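Local coordinates for protein xylulose kinase (Bifidobacterium adolescentis ATCC 15703, PDB 3I8B) that probably phosphorylates D-xylulose to D-xylulose 5-phosphate at the expense of ATP, as a sugar kinase of the FGGY family, at residues Ser16-Val21 and Val30-Ala35; Val78-Gln83 and Ala187-Leu192; Lys159-Ile164 and Glu235-Pro240; Asn363-Val368 and Glu397-Ala402; Gln411-Glu416 and Ala497-Tyr502. All coordinates share one frame; numbering follows the deposited sequence.

Contact 1 of 5, residues Ser16-Val21 and Val30-Ala35; sequences SCKVRV and VRFGQA
Cys17 and Ala35 form a hydrogen-bonded antiparallel pair, Cys17 N giving to Ala35 O at 2.8 Å and Ala35 N giving back to Cys17 O at 3.0 Å. Val19 and Gly33 repeat the exchange two residues on. At Val21 the pattern changes: its O takes both Val30 N (2.9 Å) and Arg31 N, while the return bond from Val21 N to Arg31 O is weak. The face that carries Cys17, Val19 and Ala35 is the tight one, packed under helix 46-58. This is the hairpin of strands 16-23 and 29-36 at one side of the N-terminal sheet of the actin-like ATPase fold, with 29-36 outermost. The other face is looser around Lys18, Phe32 and Gln34, which are partly exposed. Phe32, its CG anti to the backbone N (chi1 -174°), brings CZ to 3.8 Å from Lys18 CG, and Gln34 runs alongside the lysine in the same direction, NE2 3.4 Å from Lys18 CE. An alanine in place of Gln34 would strip that flank from the lysine chain and is likely to let it swing more freely, although Glu459 would still hold NZ by a salt bridge. Arg31 lays one guanidinium face over Val21 CG1 and reaches Asp64 and Ala59 O.

Contact 2 of 5, residues Val78-Gln83 and Ala187-Leu192; sequences VILDNQ and AHLEAL. With MG (magnesium ion), chain B.
Leu189 and Leu80 meet at the back of a short turn whose carbonyl oxygens bind a magnesium ion, so an apolar contact and part of a metal site lie in one six-residue segment. Glu190 O lies 2.3 Å and Leu192 O 2.5 Å from the magnesium. The carboxylate of Glu190 does not reach the metal itself: its chain bends at chi2 (-79°), and OE1 accepts from a metal-bound water at 3.1 Å, a second-shell role. Thr241 adds a further ligand through OG1. Facing strand 78-80, Leu189 slides past Leu80 in the opposite direction, with Leu80 CD1 3.6 Å from Leu189 CD2. Leu192 CD1 approaches the same Leu80 methyl more distantly. The other branch of Leu189, CD1, rests 3.6 Å from Asp81 O, and Ala187 CB sits 3.5 Å from Asn82 O, so methyl groups line the turn after the strand. That turn is an Asx turn: Asp81 OD1 accepts from Gln83 N at 2.9 Å, met from above the carboxylate plane. The 3-10 segment 189-191 thus lies beside strand 78-80, which pairs antiparallel with strand 163-165, while helix 167-175 brings Trp170 onto Leu80 and Trp173 onto both Leu189 and Leu192.

Contact 3 of 5, residues Lys159-Ile164 and Glu235-Pro240; sequences KKIAAI and EAIVLP
Ala163 and Val238 form a single backbone bridge flanked by two bonds: Val238 N gives to Ala162 O at 2.8 Å in an almost straight line (176°), and Ile164 N gives to Val238 O at 3.2 Å. Opposite Leu80 of the paired strand 78-80, Ala162 and Ala163 share one position, a classic beta bulge. Ile237, the first residue to leave the helix ending at Ala236, is the main apolar wedge. Its CG2, placed beside the carbonyl carbon by a chi1 of -76°, touches Ile164 CG1 at 4.0 Å, while its CD1 reaches Ile161 CG2 at the same distance. An alanine at Ile237 would lose both branches and would probably open a gap between Ile161 and Ile164. Ala163 CB packs on Val238 CB, and Pro240 brings CD to 3.2 Å from Ile164 O. Beyond the segments, Leu221 of helix 214-225 meets Ile237, and Arg214 NH1 bonds to its carbonyl O. A water gives to both Ala162 O and Ala236 O, each at 2.7 Å, so Ala162 O serves the bridge and the helix end. Main chain, water and Arg214 thus satisfy backbone polarity, tying the chain leaving helix 227-236, just before the magnesium ligand Thr241, to the bulged strand.

Contact 4 of 5, residues Asn363-Val368 and Glu397-Ala402; sequences NGITLV and ENLARA
Ala402 presents its CB to Ile365 CG2 at 3.6 Å, the closest apolar touch between helix 397-402 and segment 363-368. Ile365 reaches successive turns of the helix with its two branches. CG2, anti to the backbone N (chi1 of CG1 -63°), goes to Ala402, whereas the extended arm ends in CD1, 3.9 Å from Asn398 CB and 4.2 Å from Leu399 CD2. The isoleucine and Asn398 side chains cross at about a right angle. Two residues on, Leu367 turns the same way and sets CB 3.4 Å from Ala402 O. That carbonyl also accepts a hydrogen bond from a water at 2.7 Å, and the same water accepts from Leu367 N at 2.9 Å, linking strand and helix backbones. Exposed Asn363 lays its amide against that of buried Asn398, the two planes 49° apart. The alternation of the strand sends Thr366 and Val368 to the other side, where helix 496-506 lies with Ala501 and Ala505. In the next shell, Phe386 of the paired strand 385-387 touches Ile365, Leu367 and Ala402, and Asn393 lies against Ile365 and Asn398 while its ND2 bonds to Asn363 O. This packs strand 366-368 on helix 396-420 of the C-terminal FGGY domain, away from the magnesium and predicted catalytic sites. The chemistry is graded: aliphatic groups in the middle, a water bridging backbone atoms beside them, amides at one end.

Contact 5 of 5, residues Gln411-Glu416 and Ala497-Tyr502; sequences QRDCLE and AVYEAY
Tyr499 has Arg412 CG squarely over one ring face, a CH-pi contact 3.5 Å from the ring centroid and 15° off the normal, and Asp413 OD1 at its edge, in the ring plane. The guanidinium of Arg412 lies 22° from parallel to the ring, with Tyr499 CD2 over one of its faces. Tyr502 has Asp413 OD2 at its edge, the carboxylate and ring planes standing 82° apart. Tyr499 OH donates to Asp413 OD1 at 2.8 Å, meeting it on the anti side and somewhat out of the carboxylate plane. OD2 instead accepts from a water at 2.6 Å that also bonds to Tyr502 OH, so one carboxylate serves both tyrosines, directly and through water. Arg506 adds a salt bridge to OD2. Glu416 also approaches: CG comes within 3.4 Å of Tyr499 OH, and OE2 takes Arg412 NH1 at 2.8 Å in a salt bridge within the helix. The arginine chain bends at chi2 and chi3, which folds it across the tyrosine and back toward Glu416. Its other nitrogens are held by Glu496 and by Ile447 O. Arg412 and the two tyrosines are buried, the acids only partly so, and Arg412 and Arg506 would probably favour the ionised carboxylates of Glu416 and Asp413. The helix axes stay 10.9 Å apart, a wide spacing bridged by long side chains. The arrangement is a near-perpendicular helix crossing in which the C-terminal helix 496-506 packs across helix 396-420, which lies against the central sheet of the C-terminal actin-like domain.

Overall arrangement
Contacts 1 to 3 belong to the N-terminal FGGY region, contact 4 to the C-terminal one; contact 5 ties that to the last helix. Contacts 2 and 3 touch, their centres about 8 Å apart: Leu80 O lies 2.8 Å from Ala162 N, probably hydrogen-bonded. Contact 2 supplies two magnesium ligands, and in contact 3 the Val238 side chain lies about 6 Å from the ion. In contact 1 the Lys18 side chain lies about 4 Å from that of Asp11, probably important for activity, and about 10 Å from that of Asp274, the predicted proton acceptor. Contacts 4 and 5 share helix 396-420, Leu367 O meeting Tyr502 CE2 at 3.3 Å. The centres of contacts 2 and 4 are about 55 Å apart.

Contact 1 of 5, residues Ser16-Val21 and Val30-Ala35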
# COMPACT_ATOMS: atom_id res chain seq x y z
N SER A 16 5.88 -11.22 8.26
CA SER A 16 6.07 -11.30 9.69
C SER A 16 5.21 -10.31 10.48
O SER A 16 4.57 -9.43 9.92
CB SER A 16 7.55 -11.04 10.02
OG SER A 16 7.86 -9.66 9.84
N CYS A 17 5.23 -10.47 11.81
CA CYS A 17 4.64 -9.51 12.70
C CYS A 17 5.74 -8.82 13.52
O CYS A 17 6.61 -9.48 14.07
CB CYS A 17 3.65 -10.20 13.64
SG CYS A 17 2.51 -9.04 14.44
N LYS A 18 5.69 -7.50 13.59
CA LYS A 18 6.64 -6.76 14.43
C LYS A 18 5.86 -6.00 15.48
O LYS A 18 4.77 -5.50 15.20
CB LYS A 18 7.47 -5.80 13.59
CG LYS A 18 8.44 -6.52 12.66
CD LYS A 18 8.92 -5.61 11.56
CE LYS A 18 9.96 -6.31 10.70
NZ LYS A 18 10.15 -5.52 9.46
N VAL A 19 6.42 -5.91 16.69
CA VAL A 19 5.80 -5.14 17.77
C VAL A 19 6.80 -4.13 18.33
O VAL A 19 7.83 -4.51 18.88
CB VAL A 19 5.29 -6.03 18.91
CG1 VAL A 19 4.76 -5.17 20.05
CG2 VAL A 19 4.19 -6.98 18.42
N ARG A 20 6.51 -2.85 18.17
CA ARG A 20 7.42 -1.82 18.63
C ARG A 20 6.85 -1.03 19.82
O ARG A 20 6.08 -0.08 19.65
CB ARG A 20 7.77 -0.88 17.49
CG ARG A 20 8.98 0.01 17.76
CD ARG A 20 9.04 1.04 16.66
NE ARG A 20 10.26 1.83 16.58
CZ ARG A 20 10.46 2.98 17.21
NH1 ARG A 20 9.53 3.46 18.03
NH2 ARG A 20 11.59 3.64 17.03
N VAL A 21 7.23 -1.43 21.02
CA VAL A 21 6.83 -0.67 22.19
C VAL A 21 7.61 0.64 22.18
O VAL A 21 8.85 0.65 22.10
CB VAL A 21 7.08 -1.46 23.48
CG1 VAL A 21 6.64 -0.65 24.70
CG2 VAL A 21 6.35 -2.81 23.42
N VAL A 30 11.56 1.41 22.81
CA VAL A 30 11.73 0.98 24.20
C VAL A 30 11.94 -0.53 24.20
O VAL A 30 12.93 -1.02 24.73
CB VAL A 30 10.52 1.41 25.07
CG1 VAL A 30 10.64 0.87 26.50
CG2 VAL A 30 10.41 2.93 25.08
N ARG A 31 11.03 -1.26 23.56
CA ARG A 31 11.24 -2.70 23.35
C ARG A 31 10.78 -3.09 21.94
O ARG A 31 10.03 -2.35 21.31
CB ARG A 31 10.47 -3.53 24.39
CG ARG A 31 10.63 -3.01 25.81
CD ARG A 31 10.04 -3.96 26.85
NE ARG A 31 8.58 -4.01 26.81
CZ ARG A 31 7.76 -3.24 27.53
NH1 ARG A 31 8.25 -2.31 28.35
NH2 ARG A 31 6.45 -3.39 27.41
N PHE A 32 11.24 -4.24 21.47
CA PHE A 32 10.89 -4.70 20.11
C PHE A 32 10.81 -6.22 20.08
O PHE A 32 11.48 -6.90 20.86
CB PHE A 32 11.93 -4.20 19.11
CG PHE A 32 11.59 -4.50 17.67
CD1 PHE A 32 12.13 -5.60 17.02
CD2 PHE A 32 10.79 -3.64 16.94
CE1 PHE A 32 11.84 -5.87 15.69
CE2 PHE A 32 10.49 -3.89 15.61
CZ PHE A 32 11.02 -5.01 14.98
N GLY A 33 9.99 -6.74 19.18
CA GLY A 33 9.83 -8.18 19.02
C GLY A 33 9.26 -8.50 17.65
O GLY A 33 8.59 -7.66 17.04
N GLN A 34 9.52 -9.71 17.17
CA GLN A 34 9.18 -10.05 15.79
C GLN A 34 9.03 -11.56 15.65
O GLN A 34 9.73 -12.33 16.32
CB GLN A 34 10.27 -9.52 14.84
CG GLN A 34 10.12 -9.94 13.37
CD GLN A 34 11.22 -9.37 12.47
OE1 GLN A 34 11.55 -9.96 11.44
NE2 GLN A 34 11.76 -8.23 12.85
N ALA A 35 8.10 -11.98 14.80
CA ALA A 35 7.89 -13.40 14.53
C ALA A 35 7.47 -13.59 13.08
O ALA A 35 6.91 -12.67 12.47
CB ALA A 35 6.83 -13.97 15.45

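Contact 2 of 5, residues Val78-Gln83 and Ala187-Leu192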
# COMPACT_ATOMS: atom_id res chain seq x y z
N VAL A 78 -10.24 -11.19 4.64
CA VAL A 78 -10.61 -12.07 5.75
C VAL A 78 -12.14 -12.18 5.84
O VAL A 78 -12.84 -11.20 6.16
CB VAL A 78 -10.07 -11.57 7.11
CG1 VAL A 78 -10.46 -12.55 8.24
CG2 VAL A 78 -8.56 -11.39 7.07
N ILE A 79 -12.67 -13.37 5.59
CA ILE A 79 -14.11 -13.56 5.72
C ILE A 79 -14.48 -14.43 6.91
O ILE A 79 -13.90 -15.50 7.13
CB ILE A 79 -14.78 -14.05 4.41
CG1 ILE A 79 -14.05 -15.27 3.83
CG2 ILE A 79 -14.83 -12.94 3.38
CD1 ILE A 79 -14.79 -15.93 2.63
N LEU A 80 -15.47 -13.95 7.67
CA LEU A 80 -15.92 -14.56 8.91
C LEU A 80 -17.36 -15.01 8.79
O LEU A 80 -18.18 -14.33 8.14
CB LEU A 80 -15.83 -13.54 10.05
CG LEU A 80 -14.49 -12.85 10.24
CD1 LEU A 80 -14.58 -11.81 11.36
CD2 LEU A 80 -13.45 -13.93 10.55
N ASP A 81 -17.67 -16.14 9.43
CA ASP A 81 -19.05 -16.61 9.48
C ASP A 81 -19.82 -16.01 10.66
O ASP A 81 -19.29 -15.17 11.39
CB ASP A 81 -19.11 -18.15 9.45
CG ASP A 81 -18.54 -18.82 10.70
OD1 ASP A 81 -18.31 -18.15 11.74
OD2 ASP A 81 -18.33 -20.05 10.66
N ASN A 82 -21.07 -16.43 10.84
CA ASN A 82 -21.93 -16.00 11.96
C ASN A 82 -21.29 -16.14 13.32
O ASN A 82 -21.67 -15.45 14.26
CB ASN A 82 -23.22 -16.83 12.00
CG ASN A 82 -24.22 -16.41 10.97
OD1 ASN A 82 -25.16 -17.15 10.67
ND2 ASN A 82 -24.03 -15.22 10.41
N GLN A 83 -20.35 -17.08 13.43
CA GLN A 83 -19.77 -17.43 14.72
C GLN A 83 -18.39 -16.83 14.92
O GLN A 83 -17.70 -17.16 15.88
CB GLN A 83 -19.69 -18.96 14.86
CG GLN A 83 -21.04 -19.63 15.09
CD GLN A 83 -20.92 -21.14 15.22
OE1 GLN A 83 -19.97 -21.65 15.82
NE2 GLN A 83 -21.88 -21.86 14.67
N ALA A 187 -21.13 -13.20 18.45
CA ALA A 187 -19.78 -13.08 17.91
C ALA A 187 -19.22 -11.64 18.00
O ALA A 187 -18.02 -11.42 17.84
CB ALA A 187 -19.72 -13.57 16.46
N HIS A 188 -20.09 -10.66 18.25
CA HIS A 188 -19.68 -9.26 18.25
C HIS A 188 -18.93 -8.85 16.98
O HIS A 188 -17.92 -8.15 17.05
CB HIS A 188 -18.80 -8.95 19.47
CG HIS A 188 -19.54 -9.02 20.77
ND1 HIS A 188 -19.46 -10.10 21.62
CD2 HIS A 188 -20.41 -8.15 21.35
CE1 HIS A 188 -20.22 -9.88 22.68
NE2 HIS A 188 -20.81 -8.71 22.54
N LEU A 189 -19.41 -9.29 15.82
CA LEU A 189 -18.80 -8.88 14.55
C LEU A 189 -18.85 -7.35 14.39
O LEU A 189 -17.96 -6.75 13.78
CB LEU A 189 -19.45 -9.58 13.36
CG LEU A 189 -19.23 -11.09 13.28
CD1 LEU A 189 -20.09 -11.72 12.19
CD2 LEU A 189 -17.73 -11.41 13.08
N GLU A 190 -19.89 -6.73 14.95
CA GLU A 190 -20.01 -5.28 14.88
C GLU A 190 -18.93 -4.54 15.64
O GLU A 190 -18.83 -3.34 15.51
CB GLU A 190 -21.38 -4.79 15.35
CG GLU A 190 -22.51 -5.12 14.37
CD GLU A 190 -22.57 -4.18 13.16
OE1 GLU A 190 -21.68 -3.31 13.01
OE2 GLU A 190 -23.54 -4.33 12.36
N ALA A 191 -18.14 -5.23 16.46
CA ALA A 191 -17.02 -4.57 17.12
C ALA A 191 -15.89 -4.28 16.13
O ALA A 191 -14.95 -3.55 16.46
CB ALA A 191 -16.49 -5.41 18.30
N LEU A 192 -15.96 -4.87 14.93
CA LEU A 192 -14.94 -4.61 13.91
C LEU A 192 -14.81 -3.13 13.55
O LEU A 192 -15.80 -2.44 13.36
CB LEU A 192 -15.23 -5.43 12.64
CG LEU A 192 -14.90 -6.93 12.67
CD1 LEU A 192 -15.62 -7.71 11.57
CD2 LEU A 192 -13.39 -7.12 12.56
MG MG B . -18.18 -1.77 13.99
O HOH W 1 -18.70 -3.04 12.12

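Contact 3 of 5, residues Lys159-Ile164 and Glu235-Pro240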
# COMPACT_ATOMS: atom_id res chain seq x y z
N LYS A 159 -21.58 -17.84 0.60
CA LYS A 159 -22.90 -17.73 1.21
C LYS A 159 -22.85 -17.71 2.74
O LYS A 159 -23.82 -17.31 3.38
CB LYS A 159 -23.82 -18.86 0.74
CG LYS A 159 -24.29 -18.72 -0.71
CD LYS A 159 -25.20 -19.89 -1.09
CE LYS A 159 -25.41 -19.98 -2.60
NZ LYS A 159 -26.01 -21.28 -2.99
N LYS A 160 -21.73 -18.14 3.33
CA LYS A 160 -21.58 -18.11 4.80
C LYS A 160 -21.06 -16.76 5.33
O LYS A 160 -21.00 -16.54 6.53
CB LYS A 160 -20.62 -19.21 5.27
CG LYS A 160 -21.04 -20.64 4.95
CD LYS A 160 -20.07 -21.64 5.59
CE LYS A 160 -20.17 -23.02 4.96
NZ LYS A 160 -19.34 -24.03 5.68
N ILE A 161 -20.62 -15.89 4.42
CA ILE A 161 -20.02 -14.63 4.84
C ILE A 161 -20.98 -13.84 5.73
O ILE A 161 -22.09 -13.53 5.31
CB ILE A 161 -19.64 -13.77 3.62
CG1 ILE A 161 -18.61 -14.51 2.76
CG2 ILE A 161 -19.06 -12.43 4.06
CD1 ILE A 161 -17.96 -13.66 1.70
N ALA A 162 -20.56 -13.56 6.97
CA ALA A 162 -21.28 -12.63 7.84
C ALA A 162 -20.53 -11.31 7.99
O ALA A 162 -21.11 -10.28 8.33
CB ALA A 162 -21.55 -13.27 9.19
N ALA A 163 -19.22 -11.33 7.75
CA ALA A 163 -18.40 -10.12 7.82
C ALA A 163 -17.20 -10.22 6.89
O ALA A 163 -16.65 -11.30 6.68
CB ALA A 163 -17.95 -9.83 9.28
N ILE A 164 -16.79 -9.09 6.32
CA ILE A 164 -15.56 -9.05 5.55
C ILE A 164 -14.67 -8.00 6.19
O ILE A 164 -15.14 -6.91 6.47
CB ILE A 164 -15.81 -8.63 4.09
CG1 ILE A 164 -16.97 -9.42 3.47
CG2 ILE A 164 -14.54 -8.82 3.27
CD1 ILE A 164 -17.39 -8.90 2.11
N GLU A 235 -26.35 -6.31 1.95
CA GLU A 235 -26.90 -5.45 3.00
C GLU A 235 -26.66 -6.04 4.37
O GLU A 235 -26.41 -5.30 5.32
CB GLU A 235 -28.41 -5.23 2.81
CG GLU A 235 -28.74 -4.27 1.68
CD GLU A 235 -27.95 -2.97 1.77
OE1 GLU A 235 -28.03 -2.28 2.81
OE2 GLU A 235 -27.26 -2.63 0.79
N ALA A 236 -26.77 -7.35 4.50
CA ALA A 236 -26.68 -7.99 5.81
C ALA A 236 -25.23 -8.09 6.33
O ALA A 236 -25.02 -8.20 7.53
CB ALA A 236 -27.34 -9.36 5.77
N ILE A 237 -24.26 -8.05 5.44
CA ILE A 237 -22.85 -8.27 5.80
C ILE A 237 -22.30 -7.16 6.71
O ILE A 237 -22.54 -5.98 6.47
CB ILE A 237 -21.97 -8.41 4.53
CG1 ILE A 237 -22.17 -9.80 3.91
CG2 ILE A 237 -20.48 -8.18 4.85
CD1 ILE A 237 -21.69 -9.89 2.46
N VAL A 238 -21.58 -7.55 7.77
CA VAL A 238 -20.99 -6.56 8.66
C VAL A 238 -19.65 -6.14 8.05
O VAL A 238 -18.86 -6.99 7.68
CB VAL A 238 -20.76 -7.12 10.09
CG1 VAL A 238 -19.98 -6.10 10.93
CG2 VAL A 238 -22.09 -7.45 10.76
N LEU A 239 -19.46 -4.83 7.90
CA LEU A 239 -18.23 -4.24 7.37
C LEU A 239 -17.64 -3.39 8.50
O LEU A 239 -18.39 -2.85 9.30
CB LEU A 239 -18.51 -3.37 6.14
CG LEU A 239 -19.19 -4.06 4.93
CD1 LEU A 239 -19.48 -3.06 3.79
CD2 LEU A 239 -18.37 -5.24 4.44
N PRO A 240 -16.31 -3.30 8.59
CA PRO A 240 -15.79 -2.53 9.74
C PRO A 240 -16.15 -1.03 9.70
O PRO A 240 -16.11 -0.41 8.64
CB PRO A 240 -14.27 -2.73 9.66
CG PRO A 240 -14.10 -4.00 8.83
CD PRO A 240 -15.24 -4.00 7.86
O HOH W 2 -23.74 -10.23 8.70

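Contact 4 of 5, residues Asn363-Val368 and Glu397-Ala402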
# COMPACT_ATOMS: atom_id res chain seq x y z
N ASN A 363 24.26 10.00 -24.43
CA ASN A 363 24.54 10.32 -25.82
C ASN A 363 23.43 9.86 -26.77
O ASN A 363 23.71 9.40 -27.88
CB ASN A 363 25.89 9.71 -26.23
CG ASN A 363 27.06 10.44 -25.60
OD1 ASN A 363 27.39 11.56 -26.00
ND2 ASN A 363 27.69 9.82 -24.61
N GLY A 364 22.19 9.96 -26.30
CA GLY A 364 21.03 9.79 -27.16
C GLY A 364 20.25 8.51 -27.00
O GLY A 364 19.15 8.39 -27.53
N ILE A 365 20.80 7.54 -26.28
CA ILE A 365 20.09 6.29 -26.06
C ILE A 365 19.09 6.41 -24.91
O ILE A 365 19.43 6.86 -23.81
CB ILE A 365 21.05 5.15 -25.76
CG1 ILE A 365 21.97 4.89 -26.96
CG2 ILE A 365 20.28 3.89 -25.36
CD1 ILE A 365 23.05 3.86 -26.67
N THR A 366 17.86 5.99 -25.17
CA THR A 366 16.82 6.00 -24.17
C THR A 366 16.27 4.60 -23.97
O THR A 366 15.98 3.88 -24.94
CB THR A 366 15.67 6.92 -24.58
OG1 THR A 366 16.14 8.26 -24.68
CG2 THR A 366 14.53 6.85 -23.57
N LEU A 367 16.13 4.20 -22.71
CA LEU A 367 15.47 2.96 -22.35
C LEU A 367 14.10 3.27 -21.77
O LEU A 367 14.00 4.08 -20.84
CB LEU A 367 16.28 2.20 -21.29
CG LEU A 367 15.57 1.00 -20.67
CD1 LEU A 367 15.17 -0.02 -21.76
CD2 LEU A 367 16.42 0.34 -19.58
N VAL A 368 13.05 2.67 -22.33
CA VAL A 368 11.74 2.63 -21.69
C VAL A 368 11.61 1.24 -21.10
O VAL A 368 11.34 0.27 -21.82
CB VAL A 368 10.58 2.91 -22.66
CG1 VAL A 368 9.22 2.78 -21.95
CG2 VAL A 368 10.73 4.29 -23.28
N GLU A 397 29.10 1.81 -22.19
CA GLU A 397 28.98 2.96 -21.30
C GLU A 397 27.61 3.61 -21.44
O GLU A 397 26.89 3.79 -20.46
CB GLU A 397 30.10 3.97 -21.58
CG GLU A 397 31.46 3.57 -21.02
CD GLU A 397 32.34 2.84 -22.03
OE1 GLU A 397 31.86 2.47 -23.13
OE2 GLU A 397 33.54 2.64 -21.70
N ASN A 398 27.26 3.97 -22.68
CA ASN A 398 25.99 4.63 -22.94
C ASN A 398 24.79 3.73 -22.63
O ASN A 398 23.78 4.21 -22.11
CB ASN A 398 25.93 5.11 -24.39
CG ASN A 398 26.89 6.24 -24.67
OD1 ASN A 398 27.28 6.48 -25.81
ND2 ASN A 398 27.28 6.96 -23.62
N LEU A 399 24.88 2.45 -22.95
CA LEU A 399 23.82 1.51 -22.60
C LEU A 399 23.66 1.44 -21.08
O LEU A 399 22.55 1.52 -20.56
CB LEU A 399 24.08 0.11 -23.16
CG LEU A 399 23.84 -0.14 -24.66
CD1 LEU A 399 24.32 -1.51 -25.03
CD2 LEU A 399 22.38 0.03 -25.06
N ALA A 400 24.78 1.27 -20.39
CA ALA A 400 24.79 1.24 -18.93
C ALA A 400 24.04 2.46 -18.39
O ALA A 400 23.14 2.34 -17.58
CB ALA A 400 26.22 1.23 -18.41
N ARG A 401 24.43 3.63 -18.88
CA ARG A 401 23.83 4.88 -18.45
C ARG A 401 22.33 4.93 -18.78
O ARG A 401 21.54 5.49 -18.02
CB ARG A 401 24.57 6.07 -19.08
CG ARG A 401 24.05 7.44 -18.70
CD ARG A 401 24.23 7.72 -17.21
NE ARG A 401 23.98 9.13 -16.89
CZ ARG A 401 24.92 9.99 -16.50
NH1 ARG A 401 26.18 9.60 -16.39
NH2 ARG A 401 24.59 11.24 -16.23
N ALA A 402 21.95 4.34 -19.91
CA ALA A 402 20.54 4.28 -20.32
C ALA A 402 19.70 3.39 -19.40
O ALA A 402 18.53 3.66 -19.16
CB ALA A 402 20.41 3.83 -21.79
O HOH W 3 17.29 5.62 -20.47

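Contact 5 of 5, residues Gln411-Glu416 and Ala497-Tyr502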
# COMPACT_ATOMS: atom_id res chain seq x y z
N GLN A 411 10.39 6.55 -12.57
CA GLN A 411 9.95 7.09 -11.28
C GLN A 411 9.57 8.57 -11.42
O GLN A 411 8.59 9.02 -10.83
CB GLN A 411 11.03 6.90 -10.21
CG GLN A 411 11.30 5.44 -9.83
CD GLN A 411 10.02 4.65 -9.54
OE1 GLN A 411 9.07 5.18 -8.98
NE2 GLN A 411 10.01 3.39 -9.92
N ARG A 412 10.31 9.32 -12.23
CA ARG A 412 9.92 10.69 -12.51
C ARG A 412 8.58 10.73 -13.21
O ARG A 412 7.72 11.53 -12.86
CB ARG A 412 10.94 11.41 -13.39
CG ARG A 412 10.35 12.64 -14.06
CD ARG A 412 10.19 13.80 -13.10
NE ARG A 412 11.37 14.64 -13.19
CZ ARG A 412 11.40 15.84 -13.75
NH1 ARG A 412 10.29 16.38 -14.23
NH2 ARG A 412 12.54 16.50 -13.82
N ASP A 413 8.41 9.87 -14.21
CA ASP A 413 7.15 9.75 -14.92
C ASP A 413 6.01 9.57 -13.93
O ASP A 413 4.96 10.17 -14.08
CB ASP A 413 7.18 8.57 -15.91
CG ASP A 413 6.36 8.84 -17.16
OD1 ASP A 413 6.02 10.01 -17.41
OD2 ASP A 413 6.06 7.89 -17.92
N CYS A 414 6.22 8.76 -12.90
CA CYS A 414 5.22 8.59 -11.86
C CYS A 414 4.93 9.89 -11.12
O CYS A 414 3.77 10.23 -10.87
CB CYS A 414 5.66 7.50 -10.87
SG CYS A 414 5.51 5.83 -11.55
N LEU A 415 5.97 10.63 -10.76
CA LEU A 415 5.78 11.91 -10.08
C LEU A 415 4.95 12.87 -10.95
O LEU A 415 4.05 13.56 -10.46
CB LEU A 415 7.14 12.53 -9.73
CG LEU A 415 7.81 12.11 -8.42
CD1 LEU A 415 7.69 10.63 -8.14
CD2 LEU A 415 9.28 12.56 -8.41
N GLU A 416 5.23 12.89 -12.25
CA GLU A 416 4.52 13.78 -13.17
C GLU A 416 3.06 13.37 -13.33
O GLU A 416 2.18 14.22 -13.45
CB GLU A 416 5.21 13.80 -14.53
CG GLU A 416 6.60 14.39 -14.47
CD GLU A 416 6.59 15.78 -13.88
OE1 GLU A 416 5.55 16.45 -13.99
OE2 GLU A 416 7.62 16.19 -13.30
N ALA A 497 16.41 17.53 -20.01
CA ALA A 497 16.46 16.88 -21.32
C ALA A 497 16.47 15.35 -21.23
O ALA A 497 15.99 14.66 -22.13
CB ALA A 497 17.65 17.37 -22.13
N VAL A 498 17.01 14.81 -20.14
CA VAL A 498 16.98 13.37 -19.93
C VAL A 498 15.54 12.86 -19.89
O VAL A 498 15.14 12.05 -20.71
CB VAL A 498 17.74 12.95 -18.65
CG1 VAL A 498 17.67 11.44 -18.45
CG2 VAL A 498 19.20 13.39 -18.72
N TYR A 499 14.75 13.38 -18.96
CA TYR A 499 13.35 12.98 -18.88
C TYR A 499 12.52 13.39 -20.11
O TYR A 499 11.59 12.69 -20.49
CB TYR A 499 12.71 13.51 -17.60
CG TYR A 499 11.22 13.25 -17.52
CD1 TYR A 499 10.73 11.96 -17.35
CD2 TYR A 499 10.31 14.29 -17.63
CE1 TYR A 499 9.37 11.72 -17.28
CE2 TYR A 499 8.95 14.06 -17.56
CZ TYR A 499 8.49 12.77 -17.39
OH TYR A 499 7.13 12.56 -17.32
N GLU A 500 12.84 14.53 -20.71
CA GLU A 500 12.11 14.96 -21.90
C GLU A 500 12.28 13.96 -23.06
O GLU A 500 11.32 13.69 -23.78
CB GLU A 500 12.51 16.39 -22.32
CG GLU A 500 11.99 17.46 -21.34
CD GLU A 500 12.45 18.88 -21.67
OE1 GLU A 500 13.54 19.03 -22.28
OE2 GLU A 500 11.73 19.84 -21.32
N ALA A 501 13.48 13.41 -23.20
CA ALA A 501 13.75 12.37 -24.18
C ALA A 501 13.01 11.07 -23.84
O ALA A 501 12.46 10.41 -24.72
CB ALA A 501 15.25 12.10 -24.28
N TYR A 502 13.01 10.72 -22.56
CA TYR A 502 12.32 9.54 -22.08
C TYR A 502 10.83 9.65 -22.39
O TYR A 502 10.21 8.70 -22.85
CB TYR A 502 12.53 9.38 -20.57
CG TYR A 502 11.79 8.22 -19.95
CD1 TYR A 502 10.49 8.36 -19.48
CD2 TYR A 502 12.39 6.97 -19.83
CE1 TYR A 502 9.81 7.30 -18.91
CE2 TYR A 502 11.72 5.90 -19.26
CZ TYR A 502 10.43 6.06 -18.81
OH TYR A 502 9.77 5.00 -18.24
O HOH W 4 7.13 5.56 -17.66